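Catalase (Pseudomonas syringae, PDB 1M7S) decomposes hydrogen peroxide into water and oxygen with the help of a heme cofactor, protecting the cell from the toxic effects of the peroxide. Local coordinates at residues F250-L255 against I287-L292; H142-D147 against S156-F161; Y452-D457 against K474-A479; K111-D116 against Q351-V356. All coordinates share one frame; numbering follows the deposited sequence.

Contact 1: F250-L255 against I287-L292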
# COMPACT_ATOMS: atom_id res chain seq x y z
N PHE A 250 -22.37 10.68 -31.91
CA PHE A 250 -22.04 11.22 -30.60
C PHE A 250 -23.24 11.66 -29.80
O PHE A 250 -24.06 12.53 -30.17
CB PHE A 250 -21.06 12.38 -30.80
CG PHE A 250 -19.88 12.06 -31.66
CD1 PHE A 250 -19.41 12.98 -32.57
CD2 PHE A 250 -19.20 10.84 -31.56
CE1 PHE A 250 -18.30 12.69 -33.36
CE2 PHE A 250 -18.11 10.53 -32.33
CZ PHE A 250 -17.64 11.47 -33.22
N PRO A 251 -23.39 11.08 -28.61
CA PRO A 251 -24.49 11.43 -27.72
C PRO A 251 -24.28 12.81 -27.14
O PRO A 251 -23.17 13.27 -26.85
CB PRO A 251 -24.48 10.37 -26.58
CG PRO A 251 -23.01 10.02 -26.55
CD PRO A 251 -22.50 10.09 -27.99
N LYS A 252 -25.40 13.52 -26.99
CA LYS A 252 -25.40 14.84 -26.39
C LYS A 252 -26.44 15.04 -25.28
O LYS A 252 -27.52 14.47 -25.25
CB LYS A 252 -25.77 15.89 -27.47
CG LYS A 252 -24.59 16.05 -28.45
CD LYS A 252 -25.05 16.69 -29.77
CE LYS A 252 -26.12 17.71 -29.66
NZ LYS A 252 -27.52 17.29 -29.95
N TRP A 253 -26.08 16.00 -24.39
CA TRP A 253 -26.99 16.36 -23.32
C TRP A 253 -26.97 17.90 -23.12
O TRP A 253 -25.94 18.53 -23.16
CB TRP A 253 -26.55 15.74 -22.00
CG TRP A 253 -26.76 14.27 -21.83
CD1 TRP A 253 -27.75 13.64 -21.15
CD2 TRP A 253 -25.89 13.27 -22.35
NE1 TRP A 253 -27.56 12.26 -21.24
CE2 TRP A 253 -26.40 12.02 -21.95
CE3 TRP A 253 -24.68 13.30 -23.09
CZ2 TRP A 253 -25.77 10.83 -22.28
CZ3 TRP A 253 -24.08 12.11 -23.45
CH2 TRP A 253 -24.62 10.85 -23.03
N ASP A 254 -28.15 18.48 -22.99
CA ASP A 254 -28.30 19.89 -22.67
C ASP A 254 -28.27 20.01 -21.14
O ASP A 254 -28.91 19.19 -20.46
CB ASP A 254 -29.62 20.46 -23.20
CG ASP A 254 -29.47 20.93 -24.67
OD1 ASP A 254 -28.33 21.05 -25.16
OD2 ASP A 254 -30.52 21.14 -25.31
N LEU A 255 -27.50 20.97 -20.65
CA LEU A 255 -27.46 21.22 -19.20
C LEU A 255 -28.44 22.31 -18.81
O LEU A 255 -28.41 23.43 -19.35
CB LEU A 255 -26.03 21.65 -18.79
CG LEU A 255 -25.78 21.92 -17.30
CD1 LEU A 255 -26.08 20.64 -16.49
CD2 LEU A 255 -24.37 22.41 -17.08
N ILE A 287 -28.23 26.12 -19.86
CA ILE A 287 -27.00 26.87 -19.74
C ILE A 287 -25.84 26.34 -20.58
O ILE A 287 -24.76 26.97 -20.54
CB ILE A 287 -26.51 26.97 -18.28
CG1 ILE A 287 -26.22 25.59 -17.63
CG2 ILE A 287 -27.53 27.73 -17.43
CD1 ILE A 287 -25.46 25.81 -16.30
N GLY A 288 -26.06 25.27 -21.34
CA GLY A 288 -24.95 24.76 -22.15
C GLY A 288 -25.33 23.38 -22.73
O GLY A 288 -26.40 22.85 -22.48
N GLN A 289 -24.32 22.80 -23.37
CA GLN A 289 -24.51 21.52 -24.07
C GLN A 289 -23.20 20.75 -24.05
O GLN A 289 -22.11 21.30 -24.25
CB GLN A 289 -25.08 21.65 -25.48
CG GLN A 289 -25.24 20.30 -26.20
CD GLN A 289 -25.87 20.51 -27.59
OE1 GLN A 289 -25.10 20.45 -28.56
NE2 GLN A 289 -27.17 20.68 -27.75
N MET A 290 -23.34 19.43 -23.77
CA MET A 290 -22.14 18.58 -23.74
C MET A 290 -22.27 17.51 -24.84
O MET A 290 -23.35 16.99 -25.09
CB MET A 290 -22.00 17.92 -22.36
CG MET A 290 -20.83 16.94 -22.29
SD MET A 290 -20.49 16.38 -20.58
CE MET A 290 -22.03 15.63 -20.18
N VAL A 291 -21.19 17.23 -25.54
CA VAL A 291 -21.18 16.18 -26.55
C VAL A 291 -20.06 15.23 -26.17
O VAL A 291 -18.97 15.67 -25.87
CB VAL A 291 -20.93 16.68 -28.00
CG1 VAL A 291 -19.61 17.43 -28.06
CG2 VAL A 291 -20.99 15.52 -28.95
N LEU A 292 -20.28 13.92 -26.20
CA LEU A 292 -19.24 12.96 -25.87
C LEU A 292 -18.80 12.33 -27.20
O LEU A 292 -19.63 11.73 -27.88
CB LEU A 292 -19.76 11.93 -24.84
CG LEU A 292 -20.23 12.54 -23.51
CD1 LEU A 292 -20.65 11.48 -22.47
CD2 LEU A 292 -19.16 13.48 -22.92

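Contact 2: H142-D147 against S156-F161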
# COMPACT_ATOMS: atom_id res chain seq x y z
N HIS A 142 -23.88 -1.24 2.63
CA HIS A 142 -23.78 -2.63 3.15
C HIS A 142 -25.09 -3.38 3.02
O HIS A 142 -25.07 -4.60 2.66
CB HIS A 142 -23.39 -2.56 4.65
CG HIS A 142 -21.96 -2.15 4.87
ND1 HIS A 142 -21.37 -2.09 6.10
CD2 HIS A 142 -21.00 -1.79 3.97
CE1 HIS A 142 -20.10 -1.69 5.96
NE2 HIS A 142 -19.85 -1.53 4.68
N ALA A 143 -26.22 -2.76 3.25
CA ALA A 143 -27.53 -3.40 3.09
C ALA A 143 -27.85 -3.73 1.65
O ALA A 143 -28.48 -4.75 1.44
CB ALA A 143 -28.65 -2.56 3.69
N PHE A 144 -27.55 -2.83 0.68
CA PHE A 144 -27.76 -3.11 -0.72
C PHE A 144 -26.84 -4.16 -1.32
O PHE A 144 -27.24 -4.88 -2.28
CB PHE A 144 -27.44 -1.83 -1.53
CG PHE A 144 -28.60 -0.91 -1.83
CD1 PHE A 144 -28.47 0.45 -1.56
CD2 PHE A 144 -29.73 -1.37 -2.45
CE1 PHE A 144 -29.51 1.33 -1.83
CE2 PHE A 144 -30.78 -0.51 -2.75
CZ PHE A 144 -30.65 0.84 -2.44
N LYS A 145 -25.57 -4.21 -0.90
CA LYS A 145 -24.59 -5.10 -1.50
C LYS A 145 -24.96 -6.57 -1.22
O LYS A 145 -25.76 -6.80 -0.33
CB LYS A 145 -23.24 -4.86 -0.81
CG LYS A 145 -22.51 -3.56 -1.15
CD LYS A 145 -21.64 -3.82 -2.38
CE LYS A 145 -20.87 -2.49 -2.62
NZ LYS A 145 -20.01 -2.72 -3.81
N PRO A 146 -24.35 -7.52 -1.90
CA PRO A 146 -24.54 -8.94 -1.68
C PRO A 146 -24.28 -9.28 -0.22
O PRO A 146 -23.53 -8.65 0.52
CB PRO A 146 -23.49 -9.65 -2.59
CG PRO A 146 -23.31 -8.60 -3.67
CD PRO A 146 -23.48 -7.22 -3.06
N ASP A 147 -24.93 -10.35 0.23
CA ASP A 147 -24.79 -10.79 1.65
C ASP A 147 -23.31 -11.05 1.93
O ASP A 147 -22.65 -11.72 1.16
CB ASP A 147 -25.56 -12.11 1.69
CG ASP A 147 -25.82 -12.64 3.09
OD1 ASP A 147 -24.86 -12.76 3.88
OD2 ASP A 147 -26.99 -12.96 3.35
N SER A 156 -33.76 -9.42 1.32
CA SER A 156 -34.30 -9.24 2.66
C SER A 156 -33.45 -8.26 3.45
O SER A 156 -33.99 -7.67 4.41
CB SER A 156 -34.44 -10.64 3.30
OG SER A 156 -33.13 -11.15 3.55
N ARG A 157 -32.14 -8.18 3.19
CA ARG A 157 -31.23 -7.33 3.92
C ARG A 157 -31.51 -5.84 3.70
O ARG A 157 -31.61 -5.11 4.68
CB ARG A 157 -29.77 -7.69 3.57
CG ARG A 157 -29.39 -9.15 3.87
CD ARG A 157 -27.96 -9.56 3.54
NE ARG A 157 -27.04 -8.72 4.25
CZ ARG A 157 -26.40 -7.62 3.83
NH1 ARG A 157 -26.55 -7.25 2.57
NH2 ARG A 157 -25.64 -6.93 4.66
N ARG A 158 -31.69 -5.43 2.44
CA ARG A 158 -31.98 -4.01 2.19
C ARG A 158 -33.36 -3.63 2.76
O ARG A 158 -33.50 -2.49 3.20
CB ARG A 158 -31.94 -3.68 0.70
CG ARG A 158 -33.06 -4.21 -0.19
CD ARG A 158 -32.85 -3.89 -1.67
NE ARG A 158 -31.60 -4.41 -2.21
CZ ARG A 158 -31.22 -4.34 -3.49
NH1 ARG A 158 -30.03 -4.80 -3.88
NH2 ARG A 158 -32.06 -3.85 -4.38
N PHE A 159 -34.27 -4.61 2.85
CA PHE A 159 -35.60 -4.22 3.35
C PHE A 159 -35.70 -4.23 4.85
O PHE A 159 -36.48 -3.44 5.41
CB PHE A 159 -36.76 -4.95 2.67
CG PHE A 159 -36.84 -4.61 1.19
CD1 PHE A 159 -36.68 -5.59 0.26
CD2 PHE A 159 -37.12 -3.29 0.82
CE1 PHE A 159 -36.76 -5.29 -1.11
CE2 PHE A 159 -37.20 -2.99 -0.54
CZ PHE A 159 -37.04 -3.98 -1.51
N ASP A 160 -34.83 -4.93 5.54
CA ASP A 160 -34.70 -4.80 6.99
C ASP A 160 -34.19 -3.38 7.25
O ASP A 160 -34.78 -2.57 8.00
CB ASP A 160 -33.68 -5.85 7.47
CG ASP A 160 -33.24 -5.73 8.91
OD1 ASP A 160 -34.02 -5.16 9.69
OD2 ASP A 160 -32.14 -6.20 9.26
N PHE A 161 -33.17 -2.93 6.50
CA PHE A 161 -32.64 -1.56 6.67
C PHE A 161 -33.67 -0.50 6.32
O PHE A 161 -34.03 0.37 7.15
CB PHE A 161 -31.38 -1.37 5.77
CG PHE A 161 -30.78 0.01 5.80
CD1 PHE A 161 -30.11 0.55 6.88
CD2 PHE A 161 -30.97 0.80 4.68
CE1 PHE A 161 -29.57 1.84 6.84
CE2 PHE A 161 -30.45 2.09 4.63
CZ PHE A 161 -29.76 2.59 5.70
O HOH W 1 -30.11 -6.16 -0.34

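Contact 3: Y452-D457 against K474-A479. Unlike the reference sequence in segment 452-457: Tyr452 (reference Val).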
# COMPACT_ATOMS: atom_id res chain seq x y z
N TYR A 452 -45.30 2.12 3.74
CA TYR A 452 -44.72 3.30 3.07
C TYR A 452 -45.26 3.48 1.68
O TYR A 452 -45.64 4.57 1.26
CB TYR A 452 -43.19 3.22 3.04
CG TYR A 452 -42.56 3.15 4.43
CD1 TYR A 452 -41.25 2.65 4.55
CD2 TYR A 452 -43.17 3.65 5.57
CE1 TYR A 452 -40.64 2.61 5.79
CE2 TYR A 452 -42.57 3.59 6.82
CZ TYR A 452 -41.29 3.08 6.92
OH TYR A 452 -40.67 3.00 8.14
N LEU A 453 -45.37 2.41 0.89
CA LEU A 453 -45.87 2.43 -0.46
C LEU A 453 -47.37 2.76 -0.47
O LEU A 453 -47.85 3.54 -1.30
CB LEU A 453 -45.63 1.07 -1.11
CG LEU A 453 -44.16 0.57 -1.13
CD1 LEU A 453 -44.10 -0.71 -1.98
CD2 LEU A 453 -43.28 1.68 -1.70
N TYR A 454 -48.06 2.21 0.52
CA TYR A 454 -49.53 2.48 0.63
C TYR A 454 -49.78 3.92 0.97
O TYR A 454 -50.78 4.51 0.56
CB TYR A 454 -50.11 1.59 1.76
CG TYR A 454 -51.64 1.62 1.73
CD1 TYR A 454 -52.32 0.72 0.93
CD2 TYR A 454 -52.34 2.56 2.48
CE1 TYR A 454 -53.72 0.74 0.87
CE2 TYR A 454 -53.73 2.58 2.39
CZ TYR A 454 -54.40 1.66 1.61
OH TYR A 454 -55.78 1.71 1.54
N LYS A 455 -48.90 4.52 1.75
CA LYS A 455 -49.08 5.93 2.13
C LYS A 455 -48.75 6.83 0.96
O LYS A 455 -49.39 7.88 0.83
CB LYS A 455 -48.26 6.20 3.38
CG LYS A 455 -48.28 7.62 3.90
CD LYS A 455 -49.68 8.00 4.40
CE LYS A 455 -49.50 9.33 5.14
NZ LYS A 455 -50.72 10.15 5.12
N GLU A 456 -47.80 6.49 0.10
CA GLU A 456 -47.45 7.17 -1.13
C GLU A 456 -48.68 7.15 -2.08
O GLU A 456 -49.15 8.17 -2.61
CB GLU A 456 -46.26 6.47 -1.84
N ASP A 457 -49.23 5.94 -2.23
CA ASP A 457 -50.47 5.77 -3.03
C ASP A 457 -51.08 4.43 -2.67
O ASP A 457 -50.44 3.38 -2.72
CB ASP A 457 -50.15 5.86 -4.51
CG ASP A 457 -51.35 5.68 -5.41
OD1 ASP A 457 -51.78 6.67 -6.03
OD2 ASP A 457 -51.90 4.57 -5.51
N LYS A 474 -52.91 -5.17 8.02
CA LYS A 474 -51.82 -4.62 8.83
C LYS A 474 -51.17 -3.45 8.07
O LYS A 474 -50.87 -2.41 8.68
CB LYS A 474 -50.77 -5.67 9.15
CG LYS A 474 -49.59 -5.17 9.96
CD LYS A 474 -49.92 -4.99 11.44
CE LYS A 474 -48.69 -4.51 12.18
NZ LYS A 474 -48.95 -3.62 13.34
N VAL A 475 -51.05 -3.63 6.74
CA VAL A 475 -50.49 -2.51 5.95
C VAL A 475 -51.34 -1.26 6.12
O VAL A 475 -50.85 -0.14 6.31
CB VAL A 475 -50.40 -2.89 4.47
CG1 VAL A 475 -50.03 -1.74 3.54
CG2 VAL A 475 -49.42 -4.04 4.33
N LYS A 476 -52.67 -1.39 5.91
CA LYS A 476 -53.54 -0.24 6.07
C LYS A 476 -53.48 0.38 7.46
O LYS A 476 -53.46 1.61 7.51
CB LYS A 476 -54.99 -0.62 5.74
CG LYS A 476 -55.15 -0.83 4.23
CD LYS A 476 -56.59 -1.20 3.97
CE LYS A 476 -56.76 -1.65 2.52
NZ LYS A 476 -58.21 -1.63 2.17
N SER A 477 -53.42 -0.38 8.54
CA SER A 477 -53.38 0.22 9.87
C SER A 477 -52.05 0.87 10.18
O SER A 477 -52.01 1.97 10.78
CB SER A 477 -53.84 -0.76 10.94
OG SER A 477 -52.80 -1.61 11.38
N LEU A 478 -50.95 0.26 9.76
CA LEU A 478 -49.66 0.93 9.85
C LEU A 478 -49.73 2.22 9.02
O LEU A 478 -49.40 3.28 9.55
CB LEU A 478 -48.51 0.05 9.38
CG LEU A 478 -48.06 -1.12 10.23
CD1 LEU A 478 -46.99 -1.91 9.45
CD2 LEU A 478 -47.42 -0.78 11.57
N ALA A 479 -50.22 2.24 7.79
CA ALA A 479 -50.23 3.51 7.05
C ALA A 479 -51.06 4.62 7.68
O ALA A 479 -50.72 5.80 7.61
CB ALA A 479 -50.69 3.29 5.63
O HOH W 2 -51.67 8.35 7.05

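Contact 4: K111-D116 against Q351-V356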
# COMPACT_ATOMS: atom_id res chain seq x y z
N LYS A 111 -15.98 15.26 -15.29
CA LYS A 111 -14.84 16.03 -14.87
C LYS A 111 -14.68 17.18 -15.92
O LYS A 111 -14.45 16.86 -17.08
CB LYS A 111 -13.58 15.18 -14.90
CG LYS A 111 -12.30 15.92 -14.54
CD LYS A 111 -11.07 15.02 -14.31
CE LYS A 111 -11.26 14.12 -13.08
NZ LYS A 111 -11.46 14.91 -11.82
N PHE A 112 -14.87 18.41 -15.45
CA PHE A 112 -14.72 19.52 -16.43
C PHE A 112 -13.33 20.10 -16.26
O PHE A 112 -12.96 20.47 -15.14
CB PHE A 112 -15.71 20.62 -16.09
CG PHE A 112 -17.16 20.39 -16.31
CD1 PHE A 112 -17.94 19.76 -15.34
CD2 PHE A 112 -17.79 20.82 -17.46
CE1 PHE A 112 -19.31 19.60 -15.52
CE2 PHE A 112 -19.15 20.66 -17.64
CZ PHE A 112 -19.95 20.05 -16.67
N TYR A 113 -12.49 20.12 -17.28
CA TYR A 113 -11.13 20.61 -17.12
C TYR A 113 -11.16 22.13 -17.43
O TYR A 113 -10.78 22.48 -18.54
CB TYR A 113 -10.19 19.90 -18.05
CG TYR A 113 -10.03 18.38 -17.86
CD1 TYR A 113 -9.10 17.88 -17.01
CD2 TYR A 113 -10.84 17.52 -18.57
CE1 TYR A 113 -8.93 16.49 -16.84
CE2 TYR A 113 -10.70 16.12 -18.46
CZ TYR A 113 -9.74 15.65 -17.58
OH TYR A 113 -9.58 14.28 -17.46
N THR A 114 -11.72 22.87 -16.49
CA THR A 114 -11.97 24.30 -16.73
C THR A 114 -10.70 25.12 -16.64
O THR A 114 -9.65 24.77 -16.13
CB THR A 114 -13.00 24.98 -15.81
OG1 THR A 114 -12.38 25.47 -14.63
CG2 THR A 114 -14.14 24.01 -15.46
N ALA A 115 -10.89 26.37 -17.12
CA ALA A 115 -9.78 27.34 -17.09
C ALA A 115 -9.50 27.86 -15.71
O ALA A 115 -8.53 28.62 -15.56
CB ALA A 115 -10.25 28.49 -18.02
N ASP A 116 -10.26 27.54 -14.67
CA ASP A 116 -10.06 27.87 -13.29
C ASP A 116 -9.70 26.62 -12.44
O ASP A 116 -9.59 26.76 -11.23
CB ASP A 116 -11.31 28.40 -12.57
CG ASP A 116 -12.10 29.50 -13.20
OD1 ASP A 116 -11.52 30.23 -14.04
OD2 ASP A 116 -13.30 29.61 -12.82
N GLN A 351 -4.99 15.43 -14.05
CA GLN A 351 -4.36 16.77 -13.95
C GLN A 351 -5.28 17.86 -14.50
O GLN A 351 -6.03 17.66 -15.44
CB GLN A 351 -3.10 16.77 -14.85
CG GLN A 351 -1.92 16.00 -14.32
CD GLN A 351 -0.86 15.78 -15.41
OE1 GLN A 351 -0.85 16.37 -16.48
NE2 GLN A 351 0.04 14.85 -15.17
N PRO A 352 -5.20 19.06 -13.95
CA PRO A 352 -5.97 20.20 -14.43
C PRO A 352 -5.25 20.73 -15.68
O PRO A 352 -4.05 20.40 -15.87
CB PRO A 352 -5.87 21.27 -13.34
CG PRO A 352 -4.58 20.91 -12.65
CD PRO A 352 -4.34 19.40 -12.82
N LYS A 353 -5.89 21.62 -16.40
CA LYS A 353 -5.34 22.23 -17.59
C LYS A 353 -4.69 23.58 -17.23
O LYS A 353 -4.44 24.38 -18.14
CB LYS A 353 -6.36 22.60 -18.62
CG LYS A 353 -7.40 21.89 -19.37
CD LYS A 353 -6.91 20.78 -20.27
CE LYS A 353 -6.85 19.48 -19.47
NZ LYS A 353 -7.56 18.38 -20.19
N VAL A 354 -4.54 23.91 -15.98
CA VAL A 354 -3.94 25.11 -15.44
C VAL A 354 -2.84 24.67 -14.47
O VAL A 354 -2.76 23.51 -14.07
CB VAL A 354 -4.93 26.04 -14.70
CG1 VAL A 354 -5.95 26.59 -15.67
CG2 VAL A 354 -5.60 25.29 -13.56
N ALA A 355 -2.02 25.62 -14.06
CA ALA A 355 -0.87 25.35 -13.19
C ALA A 355 -1.23 24.96 -11.78
O ALA A 355 -2.31 25.34 -11.32
CB ALA A 355 -0.03 26.66 -13.17
N VAL A 356 -0.45 24.09 -11.16
CA VAL A 356 -0.61 23.71 -9.75
C VAL A 356 0.60 24.27 -9.02
O VAL A 356 1.77 24.03 -9.37
CB VAL A 356 -0.67 22.18 -9.57
CG1 VAL A 356 -0.62 21.74 -8.13
CG2 VAL A 356 -1.93 21.68 -10.31
O HOH W 3 -8.38 22.46 -15.41

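Contact 1: F250-L255 against I287-L292
The indole of Trp253 meets the carbonyl oxygen of Met290 at its edge, near the ring plane, while Leu292 brings one methyl branch to the six-membered ring, its CD1 3.6 Å from Trp253 CZ3. Phe108 packs edge-to-face with the same indole, and Trp253 NE1 donates to Met188 O, which fixes the ring's rotation. A second flat pair sits on the other side of the sheet: the Gln289 amide and the Asp254 carboxylate lie only 15° from coplanar. Here Gln289 NE2 donates to Asp254 OD1 at 2.9 Å, reaching the syn side from somewhat out of the carboxylate plane. With CG trans to the backbone N (chi1 178°) and the chain extended beyond it, Gln289 also sets OE1 3.1 Å from Lys252 CE.

These side chains decorate neighbouring antiparallel strands of the catalase beta barrel, whose local axes approach to 4.6 Å with 163° between their N-to-C directions. Trp253 and Met290 form a hydrogen-bonded pair, with Trp253 N to Met290 O at 3.0 Å and Met290 N to Trp253 O at 2.8 Å; non-hydrogen-bonded pairs flank it. At one end two residues, Ile287 and Gly288, stand opposite the single Leu255, a classic beta bulge in which Ile287 N donates to Leu255 O at 2.7 Å. Beside it Leu255 CD2 touches Ile287 CD1 at 3.7 Å. At the other end Leu292 O is buried without a polar partner in the model.

Contact 2: H142-D147 against S156-F161
Arg157 grips the carbonyl oxygen of His142 end-on with two nitrogens, NH1 at 3.0 Å and NH2 at 3.1 Å, His142 O lying close to the guanidinium plane. An arginine here binds a last-turn carbonyl of helix 137-144, at its C-terminal end, and the residue four further on, Pro146, has no N-H to offer. Arg157 NE binds Gly373 O of a second subunit, so the same guanidinium ties the helix end to the tetramer.

Arg158 takes the carbonyl two residues on. Its NH1 reaches Phe144 O at 3.2 Å, on a lone pair in the carbonyl plane, though with a bent N-H angle of 140°. CG stands between the backbone N and the carbonyl carbon (chi1 71°), and a bend at chi3 then brings the guanidinium face over the edge of the Phe144 ring. The two planes are 80° apart, with Phe144 CD2 3.5 Å from Arg158 CZ; Arg158 NH2 goes on to Tyr176 OH. A water lies 2.8 Å from Ala143 O and accepts from Arg158 NE at 3.0 Å. Asp147 engages Arg149 in a salt bridge, while its OD2 packs 3.5 Å from Arg157 CD. On the apolar side, Ala143 CB abuts Phe161 CB at 3.6 Å.

Contact 3: Y452-D457 against K474-A479
This is a helix-to-helix packing contact in the C-terminal helical part of the catalase, away from the active site, and it is carried largely by one tyrosine. The short segments of helices 443-456 and 472-480 approach to 8.8 Å between axes and cross at -67°. No direct hydrogen bond joins them, and the closest CA pair is Lys455 and Ala479, with CA atoms 5.6 Å apart, consistent with the small alanine there.

Tyr454 supplies the bulk of the interface. CG lies anti to the backbone N (chi1 -169°), which lays the ring across the partner helix, with three of its residues on one side of it. Near the root of the side chain, Tyr454 CB meets Val475 CG1 at 3.8 Å. Farther along, Tyr454 CD2 rests on Ala479 CB at 3.6 Å. Lys476 runs its extended aliphatic chain over the ring face: Lys476 CG stands 4.2 Å from the ring centroid and 28° off the normal, a CH-pi contact, and Lys476 CE passes 3.6 Å from Tyr454 OH.

The polar link is indirect. A water accepts from Lys455 NZ and lies 2.8 Å from Ala479 O, while the same ammonium forms a salt bridge with Asp484 near the C-terminus. Earlier on helix 443-456, Asn447 and Leu450 also touch Val475, Tyr454 touches Thr462 of helix 458-467, and Asp457 caps the start of that helix through Asn459 N and Tyr460 N.

Contact 4: K111-D116 against Q351-V356
A cation-pi contact dominates this meeting of a barrel strand with an irregular loop: Lys353 NZ stands over the face of the Tyr113 ring, 3.7 Å from its centroid and 22° off the normal. The ammonium is displaced toward the root of the ring, where Lys353 NZ is 3.4 Å from Tyr113 CG. To get there the lysine chain curls back on itself, bent at chi2 (-61°), chi3 (88°) and chi4, so that its methylene groups also brush Tyr113 CB. Lys111 CG lies over the opposite face of the tyrosine, toward the rim, and Gln351 O lies at the edge, near the ring plane, 3.4 Å from Tyr113 CE1. With Tyr113 OH bonded to Val349 O, the ring is held between strand and loop on several sides.

No direct hydrogen bond crosses the contact; one water bridges the backbones, donating to Thr114 O at 2.7 Å and accepting from Lys353 N at 2.8 Å. Val354 CG1 then reaches Ala115 O at 3.3 Å, and Pro352 and Val354 also pack on Asn8 and Gly9 of another subunit.

Strand 107-114 ends here by folding tightly. Tyr113 centres an inverse gamma turn, and Thr114 OG1 accepts from Asp116 N at 3.0 Å in an ST turn, as the chain reverses into strand 117-124: a tight beta hairpin of the antiparallel catalase barrel, flanked by the long loop that follows helix 323-339.

Contacts 1 and 4 reach the same antiparallel sheet, their centres about 20 Å apart, and contact 1 is nested along the chain inside the loop closed by contact 4. Contact 1 is strand pairing, partly buried and built on backbone hydrogen bonds; contact 4 lies at a strand end near solvent, where a cation-pi contact and a water replace such bonds. Contacts 2 and 3 belong to helices on the same side of the chain's centre, about 22 Å apart between centres. Contact 2, buried and touched by other subunits, uses arginines to satisfy helix-end carbonyls, whereas contact 3, peripheral and untouched by other subunits, relies on apolar and CH-pi packing.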